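Side-chain contacts in malonate decarboxylase subunit alpha (Acinetobacter baumannii ATCC 17978, PDB 6MPR), which probably serves as the acyl-carrier-protein transferase subunit of malonate decarboxylase, exchanging acetyl for malonyl groups on the carrier protein so that malonate can be decarboxylated: residues K50-L55 and I194-V199; V63-N68 and P182-P187; K240-V245 and N273-E278; L306-E311 and L542-I547. All coordinates share one frame; numbering follows the deposited sequence. Where two conformers were deposited one is given.

Contact 1: K50-L55 and I194-V199; sequences KVLETL and IVIVQV
Leu55 and Ile196 make the closest apolar meeting, with Leu55 CD1 3.7 Å from Ile196 CD1. The same Ile196 methyl is also reached by Leu52, whose CD2 lies 4.1 Å from Ile196 CD1, so it sits between branches of two leucines about one helical turn apart. Leu55 divides its two methyls: CD1 goes to Ile196, while CD2 turns to Ile194 CD1 at 4.2 Å, where the two side chains cross at about a right angle. Ile194 can span the gap because its chain is extended beyond CB (chi2 -178°), carrying CD1 out from the strand. A second kind of contact is apolar against polar: that same CD1 rests 3.8 Å from the carbonyl O of Leu55, in van der Waals contact. Helix 48-55 belongs to a beta-alpha-beta crossover that leaves strand 42-43 and enters strand 61-64 of the parallel sheet, and on the way it packs on strand 194-199, one of three strands lying between them. Helix and strand segments run nearly antiparallel, at 163°, with their axes 11.1 Å apart. Polar groups find their partners elsewhere. Within the helix Thr54 OG1 returns to Lys50 O (2.7 Å), while Glu53 OE1 bonds to Asn83 N and Gln198 OE1 to Leu75 N. Strand 194-199 bonds through its backbone to Val159 on one neighbouring strand and Tyr221 on another.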
loop_
_atom_site.group_PDB
_atom_site.type_symbol
_atom_site.label_atom_id
_atom_site.label_comp_id
_atom_site.label_asym_id
_atom_site.label_seq_id
_atom_site.Cartn_x
_atom_site.Cartn_y
_atom_site.Cartn_z
ATOM N N LYS A 50 11.559 27.545 22.098
ATOM C CA LYS A 50 12.929 27.864 21.727
ATOM C C LYS A 50 13.579 26.699 21.000
ATOM O O LYS A 50 14.329 26.896 20.039
ATOM C CB LYS A 50 13.740 28.241 22.969
ATOM C CG LYS A 50 15.183 28.621 22.676
ATOM C CD LYS A 50 15.276 30.014 22.056
ATOM C CE LYS A 50 16.716 30.445 21.845
ATOM N NZ LYS A 50 16.791 31.821 21.286
ATOM N N VAL A 51 13.285 25.470 21.428
ATOM C CA VAL A 51 13.908 24.324 20.776
ATOM C C VAL A 51 13.339 24.131 19.367
ATOM O O VAL A 51 14.080 23.804 18.432
ATOM C CB VAL A 51 13.754 23.061 21.645
ATOM C CG1 VAL A 51 14.200 21.831 20.865
ATOM C CG2 VAL A 51 14.574 23.200 22.935
ATOM N N LEU A 52 12.018 24.329 19.182
ATOM C CA LEU A 52 11.449 24.283 17.828
ATOM C C LEU A 52 12.108 25.307 16.909
ATOM O O LEU A 52 12.406 25.006 15.747
ATOM C CB LEU A 52 9.930 24.513 17.860
ATOM C CG LEU A 52 9.074 23.408 18.478
ATOM C CD1 LEU A 52 7.602 23.810 18.533
ATOM C CD2 LEU A 52 9.217 22.092 17.716
ATOM N N GLU A 53 12.317 26.532 17.404
ATOM C CA GLU A 53 12.986 27.577 16.634
ATOM C C GLU A 53 14.451 27.269 16.349
ATOM O O GLU A 53 15.070 27.963 15.530
ATOM C CB GLU A 53 12.884 28.902 17.387
ATOM C CG GLU A 53 11.485 29.486 17.414
ATOM C CD GLU A 53 11.368 30.692 18.319
ATOM O OE1 GLU A 53 10.305 31.352 18.269
ATOM O OE2 GLU A 53 12.333 30.995 19.067
ATOM N N THR A 54 15.025 26.290 17.037
ATOM C CA THR A 54 16.411 25.884 16.843
ATOM C C THR A 54 16.519 24.714 15.877
ATOM O O THR A 54 17.449 24.659 15.065
ATOM C CB THR A 54 17.036 25.489 18.191
ATOM O OG1 THR A 54 16.874 26.554 19.124
ATOM C CG2 THR A 54 18.517 25.156 18.040
ATOM N N LEU A 55 15.584 23.767 15.957
ATOM C CA LEU A 55 15.648 22.540 15.170
ATOM C C LEU A 55 14.990 22.667 13.801
ATOM O O LEU A 55 15.338 21.913 12.880
ATOM C CB LEU A 55 14.985 21.393 15.939
ATOM C CG LEU A 55 15.699 21.008 17.232
ATOM C CD1 LEU A 55 14.903 19.962 17.950
ATOM C CD2 LEU A 55 17.096 20.489 16.926
ATOM N N ILE A 194 14.714 15.330 11.471
ATOM C CA ILE A 194 14.685 15.497 12.925
ATOM C C ILE A 194 13.305 15.097 13.444
ATOM O O ILE A 194 12.281 15.619 12.982
ATOM C CB ILE A 194 15.061 16.933 13.325
ATOM C CG1 ILE A 194 16.492 17.221 12.839
ATOM C CG2 ILE A 194 14.913 17.116 14.835
ATOM C CD1 ILE A 194 17.008 18.570 13.196
ATOM N N VAL A 195 13.280 14.155 14.388
ATOM C CA VAL A 195 12.045 13.544 14.883
ATOM C C VAL A 195 11.882 13.977 16.333
ATOM O O VAL A 195 12.752 13.707 17.171
ATOM C CB VAL A 195 12.085 12.013 14.744
ATOM C CG1 VAL A 195 10.854 11.323 15.378
ATOM C CG2 VAL A 195 12.204 11.601 13.247
ATOM N N ILE A 196 10.781 14.664 16.627
ATOM C CA ILE A 196 10.448 15.100 17.978
ATOM C C ILE A 196 9.117 14.475 18.351
ATOM O O ILE A 196 8.135 14.635 17.622
ATOM C CB ILE A 196 10.361 16.632 18.081
ATOM C CG1 ILE A 196 11.679 17.272 17.636
ATOM C CG2 ILE A 196 9.991 17.044 19.509
ATOM C CD1 ILE A 196 11.524 18.689 17.208
ATOM N N VAL A 197 9.071 13.790 19.492
ATOM C CA VAL A 197 7.863 13.096 19.941
ATOM C C VAL A 197 7.427 13.686 21.282
ATOM O O VAL A 197 8.163 13.612 22.274
ATOM C CB VAL A 197 8.082 11.577 20.057
ATOM C CG1 VAL A 197 6.759 10.860 20.342
ATOM C CG2 VAL A 197 8.717 11.029 18.773
ATOM N N GLN A 198 6.222 14.243 21.327
ATOM C CA GLN A 198 5.633 14.568 22.620
ATOM C C GLN A 198 5.045 13.304 23.250
ATOM O O GLN A 198 4.458 12.464 22.558
ATOM C CB GLN A 198 4.562 15.653 22.474
ATOM C CG GLN A 198 3.324 15.220 21.664
ATOM C CD GLN A 198 2.142 16.110 21.938
ATOM O OE1 GLN A 198 2.004 17.177 21.339
ATOM N NE2 GLN A 198 1.275 15.683 22.859
ATOM N N VAL A 199 5.228 13.151 24.565
ATOM C CA VAL A 199 4.670 12.002 25.273
ATOM C C VAL A 199 3.874 12.459 26.484
ATOM O O VAL A 199 4.151 13.505 27.083
ATOM C CB VAL A 199 5.745 10.973 25.708
ATOM C CG1 VAL A 199 6.387 10.330 24.478
ATOM C CG2 VAL A 199 6.803 11.613 26.615
#

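Contact 2: V63-N68 and P182-P187; sequences VLEGNN and PALIEP
Leu184 turns its CD1 methyl against Val63 and Glu65, joining helix 181-189 to the C-terminal end of strand 61-64 in the parallel sheet of an alpha/beta fold. The tight part surrounds this one branch: CD1 of Leu184 is 3.6 Å from Glu65 CG, 3.7 Å from Glu65 OE2 and 3.9 Å from Val63 CG1. Val63 CG1 stands anti to its own backbone nitrogen (chi1 170°) and meets the leucine at a slant, within 4.0 Å of Leu184 CB. Val159 and Ile93 on the flanking strands also pack on Val63. The looser side begins beyond the cis peptide before Gly66. Here Asn67 reaches the leucine only distantly, OD1 to CD1 of Leu184 at 4.4 Å in the conformer given, and the still more distant Asn68 is partly exposed; both asparagines were deposited in two conformers. In the given conformer Asn67 ND2 bonds to Lys70 O, and its further bond to Glu65 OE1 is weak and doubtful. Farther along the helix, Glu186 forms a salt bridge to Arg347 of the second subunit. The polar end of Glu65, by contrast, is gripped from outside the two segments, which fixes the rotation of a buried carboxylate whose aliphatic part receives Leu184: OE2 bonds to Ser181 OG and Ser161 OG, and OE1 accepts from Ala162 N.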
loop_
_atom_site.group_PDB
_atom_site.type_symbol
_atom_site.label_atom_id
_atom_site.label_comp_id
_atom_site.label_asym_id
_atom_site.label_seq_id
_atom_site.Cartn_x
_atom_site.Cartn_y
_atom_site.Cartn_z
ATOM N N VAL A 63 6.354 17.286 8.871
ATOM C CA VAL A 63 5.212 16.418 9.141
ATOM C C VAL A 63 4.719 16.720 10.548
ATOM O O VAL A 63 5.504 16.704 11.501
ATOM C CB VAL A 63 5.618 14.944 9.009
ATOM C CG1 VAL A 63 4.501 14.021 9.518
ATOM C CG2 VAL A 63 5.968 14.612 7.545
ATOM N N LEU A 64 3.418 16.965 10.688
ATOM C CA LEU A 64 2.814 17.298 11.974
ATOM C C LEU A 64 1.602 16.402 12.148
ATOM O O LEU A 64 0.728 16.372 11.273
ATOM C CB LEU A 64 2.399 18.776 12.038
ATOM C CG LEU A 64 1.574 19.220 13.257
ATOM C CD1 LEU A 64 2.356 18.964 14.525
ATOM C CD2 LEU A 64 1.220 20.703 13.150
ATOM N N GLU A 65 1.567 15.645 13.242
ATOM C CA GLU A 65 0.413 14.806 13.553
ATOM C C GLU A 65 -0.657 15.633 14.262
ATOM O O GLU A 65 -0.374 16.250 15.291
ATOM C CB GLU A 65 0.841 13.638 14.446
ATOM C CG GLU A 65 1.758 12.613 13.774
ATOM C CD GLU A 65 2.124 11.475 14.714
ATOM O OE1 GLU A 65 1.653 11.470 15.867
ATOM O OE2 GLU A 65 2.909 10.602 14.313
ATOM N N GLY A 66 -1.858 15.697 13.696
ATOM C CA GLY A 66 -2.076 15.370 12.298
ATOM C C GLY A 66 -2.454 13.954 11.882
ATOM O O GLY A 66 -2.614 13.693 10.685
ATOM N N ASN A 67 -2.564 13.020 12.820
ATOM C CA ASN A 67 -3.197 11.739 12.530
ATOM C C ASN A 67 -4.696 11.952 12.390
ATOM O O ASN A 67 -5.235 12.993 12.773
ATOM C CB ASN A 67 -2.982 10.707 13.646
ATOM C CG ASN A 67 -1.531 10.421 13.952
ATOM O OD1 ASN A 67 -0.875 9.652 13.249
ATOM N ND2 ASN A 67 -1.043 10.972 15.056
ATOM N N ASN A 68 -5.398 10.938 11.892
ATOM C CA ASN A 68 -6.846 11.078 11.827
ATOM C C ASN A 68 -7.447 11.259 13.217
ATOM O O ASN A 68 -8.392 12.044 13.386
ATOM C CB ASN A 68 -7.497 9.893 11.129
ATOM C CG ASN A 68 -9.008 10.081 10.979
ATOM O OD1 ASN A 68 -9.474 10.769 10.063
ATOM N ND2 ASN A 68 -9.772 9.505 11.898
ATOM N N PRO A 182 4.488 5.172 12.815
ATOM C CA PRO A 182 5.658 4.480 12.241
ATOM C C PRO A 182 5.898 4.840 10.783
ATOM O O PRO A 182 7.052 4.935 10.354
ATOM C CB PRO A 182 5.308 2.995 12.407
ATOM C CG PRO A 182 4.242 2.953 13.455
ATOM C CD PRO A 182 3.449 4.209 13.227
ATOM N N ALA A 183 4.832 5.074 10.014
ATOM C CA ALA A 183 4.988 5.405 8.601
ATOM C C ALA A 183 5.510 6.821 8.416
ATOM O O ALA A 183 6.186 7.100 7.423
ATOM C CB ALA A 183 3.656 5.257 7.858
ATOM N N LEU A 184 5.186 7.727 9.346
ATOM C CA LEU A 184 5.643 9.112 9.240
ATOM C C LEU A 184 7.076 9.270 9.735
ATOM O O LEU A 184 7.832 10.104 9.213
ATOM C CB LEU A 184 4.721 10.037 10.043
ATOM C CG LEU A 184 3.230 10.030 9.708
ATOM C CD1 LEU A 184 2.445 10.907 10.689
ATOM C CD2 LEU A 184 2.985 10.452 8.261
ATOM N N ILE A 185 7.456 8.522 10.779
ATOM C CA ILE A 185 8.761 8.734 11.400
ATOM C C ILE A 185 9.877 8.093 10.594
ATOM O O ILE A 185 10.939 8.701 10.416
ATOM C CB ILE A 185 8.740 8.213 12.849
ATOM C CG1 ILE A 185 7.837 9.115 13.702
ATOM C CG2 ILE A 185 10.155 8.151 13.420
ATOM C CD1 ILE A 185 7.588 8.576 15.108
ATOM N N GLU A 186 9.679 6.857 10.115
ATOM C CA GLU A 186 10.777 6.148 9.456
ATOM C C GLU A 186 11.428 6.948 8.333
ATOM O O GLU A 186 12.665 6.996 8.288
ATOM C CB GLU A 186 10.312 4.775 8.954
ATOM C CG GLU A 186 11.390 4.081 8.131
ATOM C CD GLU A 186 11.094 2.622 7.844
ATOM O OE1 GLU A 186 10.188 2.042 8.502
ATOM O OE2 GLU A 186 11.796 2.055 6.962
ATOM N N PRO A 187 10.691 7.595 7.417
ATOM C CA PRO A 187 11.379 8.344 6.345
ATOM C C PRO A 187 12.340 9.408 6.851
ATOM O O PRO A 187 13.416 9.599 6.266
ATOM C CB PRO A 187 10.211 8.962 5.559
ATOM C CG PRO A 187 9.112 7.936 5.709
ATOM C CD PRO A 187 9.241 7.515 7.175
#

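Contact 3: K240-V245 and N273-E278; sequences KHIKPV and NTAAIE
Ile242 presents two separate methyls to consecutive alanines of helix 272-287. Its CG2 meets Ala276 CB at 3.9 Å, while CD1, at the end of the longer branch, lies 4.1 Å from Ala275 CB and equally far from Ala276 N. The split follows from the torsions. CG1 is anti to the carbonyl carbon (chi1 -61°) and the chain continues extended, so CD1 points on to the helix backbone, whereas CG2 takes the position opposite the backbone nitrogen and faces Ala276. Phe272 and Leu279 also touch Ile242; with Ala275 and Ala276 they lie along one face of the helix, and Ile242 packs on it from the loop. That loop precedes helix 244-261, where Lys243 holds the N-cap position and its N bonds to His246 ND1. Helix 244-261, strand 265-268 and helix 272-287 follow one another in the alpha/beta layering of the mixed sheet, and Ala276 also packs on Ala250 of the first helix. The small alanines let the isoleucine come close, with the two CA atoms of Ile242 and Ala276 6.8 Å apart; cohesion here therefore rests on apolar burial and fit of shape, while the Ile242 carbonyl O bonds to Arg539 NH1 outside the contact.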
loop_
_atom_site.group_PDB
_atom_site.type_symbol
_atom_site.label_atom_id
_atom_site.label_comp_id
_atom_site.label_asym_id
_atom_site.label_seq_id
_atom_site.Cartn_x
_atom_site.Cartn_y
_atom_site.Cartn_z
ATOM N N LYS A 240 -28.890 5.276 19.284
ATOM C CA LYS A 240 -30.197 5.903 19.478
ATOM C C LYS A 240 -30.599 6.772 18.295
ATOM O O LYS A 240 -31.799 7.006 18.097
ATOM C CB LYS A 240 -30.223 6.740 20.760
ATOM C CG LYS A 240 -29.590 8.117 20.606
ATOM C CD LYS A 240 -29.858 9.017 21.812
ATOM C CE LYS A 240 -29.003 10.276 21.733
ATOM N NZ LYS A 240 -29.359 11.319 22.735
ATOM N N HIS A 241 -29.633 7.234 17.498
ATOM C CA HIS A 241 -29.881 8.089 16.342
ATOM C C HIS A 241 -30.049 7.315 15.040
ATOM O O HIS A 241 -30.277 7.937 13.998
ATOM C CB HIS A 241 -28.744 9.102 16.186
ATOM C CG HIS A 241 -28.738 10.160 17.241
ATOM N ND1 HIS A 241 -27.584 10.579 17.869
ATOM C CD2 HIS A 241 -29.745 10.888 17.778
ATOM C CE1 HIS A 241 -27.881 11.519 18.747
ATOM N NE2 HIS A 241 -29.187 11.724 18.712
ATOM N N ILE A 242 -29.933 5.985 15.064
ATOM C CA ILE A 242 -30.213 5.193 13.872
ATOM C C ILE A 242 -31.715 5.188 13.609
ATOM O O ILE A 242 -32.525 4.967 14.519
ATOM C CB ILE A 242 -29.663 3.765 14.034
ATOM C CG1 ILE A 242 -28.142 3.779 14.229
ATOM C CG2 ILE A 242 -30.024 2.925 12.822
ATOM C CD1 ILE A 242 -27.556 2.431 14.676
ATOM N N LYS A 243 -32.098 5.418 12.355
ATOM C CA LYS A 243 -33.495 5.533 11.971
ATOM C C LYS A 243 -33.945 4.342 11.125
ATOM O O LYS A 243 -33.115 3.559 10.649
ATOM C CB LYS A 243 -33.716 6.850 11.210
ATOM C CG LYS A 243 -33.242 8.076 12.017
ATOM C CD LYS A 243 -33.747 9.390 11.443
ATOM C CE LYS A 243 -32.934 9.817 10.254
ATOM N NZ LYS A 243 -33.783 10.505 9.243
ATOM N N PRO A 244 -35.265 4.141 10.966
ATOM C CA PRO A 244 -35.741 3.062 10.079
ATOM C C PRO A 244 -35.113 3.055 8.692
ATOM O O PRO A 244 -34.810 1.976 8.172
ATOM C CB PRO A 244 -37.251 3.323 10.011
ATOM C CG PRO A 244 -37.575 3.900 11.346
ATOM C CD PRO A 244 -36.375 4.751 11.724
ATOM N N VAL A 245 -34.906 4.225 8.080
ATOM C CA VAL A 245 -34.304 4.267 6.744
ATOM C C VAL A 245 -32.900 3.657 6.759
ATOM O O VAL A 245 -32.491 2.980 5.803
ATOM C CB VAL A 245 -34.299 5.713 6.196
ATOM C CG1 VAL A 245 -33.437 6.642 7.056
ATOM C CG2 VAL A 245 -33.807 5.738 4.747
ATOM N N ASN A 273 -25.590 4.588 8.476
ATOM C CA ASN A 273 -25.915 3.547 7.507
ATOM C C ASN A 273 -25.134 2.268 7.794
ATOM O O ASN A 273 -25.700 1.169 7.805
ATOM C CB ASN A 273 -25.637 4.052 6.089
ATOM C CG ASN A 273 -24.233 4.610 5.928
ATOM O OD1 ASN A 273 -23.646 5.161 6.867
ATOM N ND2 ASN A 273 -23.683 4.473 4.726
ATOM N N THR A 274 -23.832 2.392 8.035
ATOM C CA THR A 274 -23.044 1.181 8.255
ATOM C C THR A 274 -23.133 0.698 9.696
ATOM O O THR A 274 -22.957 -0.496 9.952
ATOM C CB THR A 274 -21.584 1.409 7.840
ATOM O OG1 THR A 274 -21.062 2.589 8.475
ATOM C CG2 THR A 274 -21.473 1.551 6.317
ATOM N N ALA A 275 -23.407 1.599 10.649
ATOM C CA ALA A 275 -23.642 1.158 12.023
ATOM C C ALA A 275 -24.864 0.250 12.096
ATOM O O ALA A 275 -24.862 -0.762 12.812
ATOM C CB ALA A 275 -23.817 2.363 12.942
ATOM N N ALA A 276 -25.917 0.599 11.351
ATOM C CA ALA A 276 -27.102 -0.254 11.276
ATOM C C ALA A 276 -26.757 -1.637 10.736
ATOM O O ALA A 276 -27.278 -2.645 11.228
ATOM C CB ALA A 276 -28.191 0.412 10.417
ATOM N N ILE A 277 -25.880 -1.715 9.728
ATOM C CA ILE A 277 -25.448 -3.023 9.221
ATOM C C ILE A 277 -24.815 -3.840 10.341
ATOM O O ILE A 277 -25.196 -4.995 10.593
ATOM C CB ILE A 277 -24.459 -2.852 8.047
ATOM C CG1 ILE A 277 -25.171 -2.344 6.796
ATOM C CG2 ILE A 277 -23.751 -4.168 7.746
ATOM C CD1 ILE A 277 -24.212 -2.047 5.655
ATOM N N GLU A 278 -23.826 -3.246 11.019
ATOM C CA GLU A 278 -23.135 -3.924 12.112
ATOM C C GLU A 278 -24.115 -4.400 13.178
ATOM O O GLU A 278 -23.985 -5.519 13.694
ATOM C CB GLU A 278 -22.085 -2.985 12.713
ATOM C CG GLU A 278 -21.028 -2.517 11.690
ATOM C CD GLU A 278 -20.197 -1.326 12.137
ATOM O OE1 GLU A 278 -20.145 -1.028 13.346
ATOM O OE2 GLU A 278 -19.594 -0.679 11.246
#

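Contact 4: L306-E311 and L542-I547; sequences LIPAIE and LAAKNI
Pro308 sets CB and CG of its ring against the methyl of Ala543. CB of Pro308 is 3.7 Å from Ala543 CB, and CG of the same ring is 4.1 Å from that methyl. Ala544 makes a looser second touch, its CB 4.5 Å from Pro308 CG, so CB and CG span the methyls of two consecutive alanines. All three groups are apolar and small, and the CA atoms of Pro308 and Ala543 come within 6.6 Å of each other. A second shell holds the alanine loop in shape. Lys545 folds back so that NZ donates to Leu542 O at 2.7 Å; the C=O...N angle of 162° places the nitrogen nearly in line with the carbonyl. The same NZ has a weak further bond to Glu540 O. Arg539 NH2 donates to Lys545 O, Asp549 OD2 accepts from Lys545 N, Ala543 O receives Trp553 NE1, and a backbone bond ties Ala543 to Leu279 of helix 272-287, so the backbone around the two alanines is pinned at several points. Asn546 then caps helix 547-553 through OD1 to Asp549 N. On the other segment, Glu311 forms a salt bridge with Arg334, and Trp20 of the second subunit packs on Ile310 and Glu311. Helix 307-311 itself lies in the crossover between parallel strands 297-299 and 317-319 at the edge of the mixed sheet, with Pro308 packed on Leu279 and Pro282 of helix 272-287 and on Trp553 of helix 547-553.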
loop_
_atom_site.group_PDB
_atom_site.type_symbol
_atom_site.label_atom_id
_atom_site.label_comp_id
_atom_site.label_asym_id
_atom_site.label_seq_id
_atom_site.Cartn_x
_atom_site.Cartn_y
_atom_site.Cartn_z
ATOM N N LEU A 306 -19.888 -2.501 16.662
ATOM C CA LEU A 306 -19.550 -3.871 16.291
ATOM C C LEU A 306 -19.581 -4.838 17.471
ATOM O O LEU A 306 -19.461 -6.048 17.262
ATOM C CB LEU A 306 -18.156 -3.918 15.623
ATOM C CG LEU A 306 -17.823 -5.136 14.756
ATOM C CD1 LEU A 306 -18.721 -5.150 13.521
ATOM C CD2 LEU A 306 -16.343 -5.106 14.351
ATOM N N ILE A 307 -19.752 -4.350 18.702
ATOM C CA ILE A 307 -19.699 -5.240 19.867
ATOM C C ILE A 307 -20.686 -6.407 19.764
ATOM O O ILE A 307 -20.273 -7.552 19.995
ATOM C CB ILE A 307 -19.855 -4.432 21.161
ATOM C CG1 ILE A 307 -18.605 -3.552 21.376
ATOM C CG2 ILE A 307 -20.073 -5.354 22.361
ATOM C CD1 ILE A 307 -18.696 -2.638 22.580
ATOM N N PRO A 308 -21.965 -6.204 19.428
ATOM C CA PRO A 308 -22.863 -7.371 19.357
ATOM C C PRO A 308 -22.433 -8.396 18.309
ATOM O O PRO A 308 -22.522 -9.606 18.552
ATOM C CB PRO A 308 -24.227 -6.735 19.041
ATOM C CG PRO A 308 -24.126 -5.361 19.629
ATOM C CD PRO A 308 -22.716 -4.938 19.302
ATOM N N ALA A 309 -21.954 -7.941 17.149
ATOM C CA ALA A 309 -21.449 -8.856 16.128
ATOM C C ALA A 309 -20.217 -9.626 16.609
ATOM O O ALA A 309 -20.019 -10.782 16.219
ATOM C CB ALA A 309 -21.118 -8.076 14.847
ATOM N N ILE A 310 -19.353 -8.996 17.418
ATOM C CA ILE A 310 -18.239 -9.737 18.003
ATOM C C ILE A 310 -18.752 -10.744 19.021
ATOM O O ILE A 310 -18.369 -11.918 19.005
ATOM C CB ILE A 310 -17.232 -8.783 18.662
ATOM C CG1 ILE A 310 -16.613 -7.852 17.623
ATOM C CG2 ILE A 310 -16.144 -9.581 19.380
ATOM C CD1 ILE A 310 -15.826 -6.722 18.268
ATOM N N GLU A 311 -19.623 -10.296 19.930
ATOM C CA GLU A 311 -20.042 -11.163 21.030
ATOM C C GLU A 311 -20.806 -12.382 20.542
ATOM O O GLU A 311 -20.762 -13.436 21.195
ATOM C CB GLU A 311 -20.896 -10.379 22.028
ATOM C CG GLU A 311 -20.139 -9.272 22.753
ATOM C CD GLU A 311 -18.923 -9.801 23.498
ATOM O OE1 GLU A 311 -19.099 -10.601 24.435
ATOM O OE2 GLU A 311 -17.788 -9.427 23.129
ATOM N N LEU A 542 -32.382 -3.632 15.606
ATOM C CA LEU A 542 -31.049 -3.330 16.119
ATOM C C LEU A 542 -30.724 -4.190 17.339
ATOM O O LEU A 542 -31.515 -4.269 18.280
ATOM C CB LEU A 542 -30.960 -1.848 16.477
ATOM C CG LEU A 542 -31.086 -0.869 15.310
ATOM C CD1 LEU A 542 -31.339 0.532 15.834
ATOM C CD2 LEU A 542 -29.832 -0.892 14.424
ATOM N N ALA A 543 -29.543 -4.825 17.329
ATOM C CA ALA A 543 -29.113 -5.598 18.492
ATOM C C ALA A 543 -28.913 -4.710 19.711
ATOM O O ALA A 543 -29.038 -5.177 20.848
ATOM C CB ALA A 543 -27.819 -6.358 18.185
ATOM N N ALA A 544 -28.576 -3.442 19.496
ATOM C CA ALA A 544 -28.476 -2.461 20.567
ATOM C C ALA A 544 -29.181 -1.192 20.119
ATOM O O ALA A 544 -28.947 -0.712 19.006
ATOM C CB ALA A 544 -27.009 -2.173 20.924
ATOM N N LYS A 545 -30.039 -0.652 20.984
ATOM C CA LYS A 545 -30.823 0.545 20.692
ATOM C C LYS A 545 -30.160 1.834 21.160
ATOM O O LYS A 545 -30.603 2.921 20.765
ATOM C CB LYS A 545 -32.205 0.436 21.352
ATOM C CG LYS A 545 -33.257 -0.302 20.537
ATOM C CD LYS A 545 -32.911 -1.765 20.377
ATOM C CE LYS A 545 -34.097 -2.557 19.849
ATOM N NZ LYS A 545 -33.777 -4.009 19.809
ATOM N N ASN A 546 -29.136 1.750 21.997
ATOM C CA ASN A 546 -28.529 2.941 22.578
ATOM C C ASN A 546 -27.158 2.554 23.110
ATOM O O ASN A 546 -26.758 1.385 23.059
ATOM C CB ASN A 546 -29.423 3.542 23.672
ATOM C CG ASN A 546 -29.833 2.520 24.726
ATOM O OD1 ASN A 546 -29.030 1.686 25.157
ATOM N ND2 ASN A 546 -31.092 2.577 25.143
ATOM N N ILE A 547 -26.447 3.550 23.643
ATOM C CA ILE A 547 -25.101 3.327 24.170
ATOM C C ILE A 547 -25.136 2.385 25.371
ATOM O O ILE A 547 -24.301 1.479 25.490
ATOM C CB ILE A 547 -24.448 4.680 24.527
ATOM C CG1 ILE A 547 -24.083 5.479 23.266
ATOM C CG2 ILE A 547 -23.259 4.487 25.449
ATOM C CD1 ILE A 547 -22.844 4.993 22.544
#

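Contacts 1 and 2 share the parallel sheet and lie 14 Å apart by centres, meeting where Val195 CG1 packs 3.8 Å from Ile185 CG2. Along the chain contact 2 is nested inside the loop closed by contact 1. Contacts 3 and 4 come later, in series, and belong to the region of the mixed sheet; their centres are 11 Å apart, and Ile242 CD1 touches Leu542 CD2 at 4.0 Å. Arg539 serves carbonyls in both. Contacts 2 and 3, on opposite sides of the chain's centre, are about 33 Å apart by centres. The subunit is thus built on two beta sheets, one parallel and one mixed, with helices packed on them, and contacts 2 and 4 each also reach the second subunit.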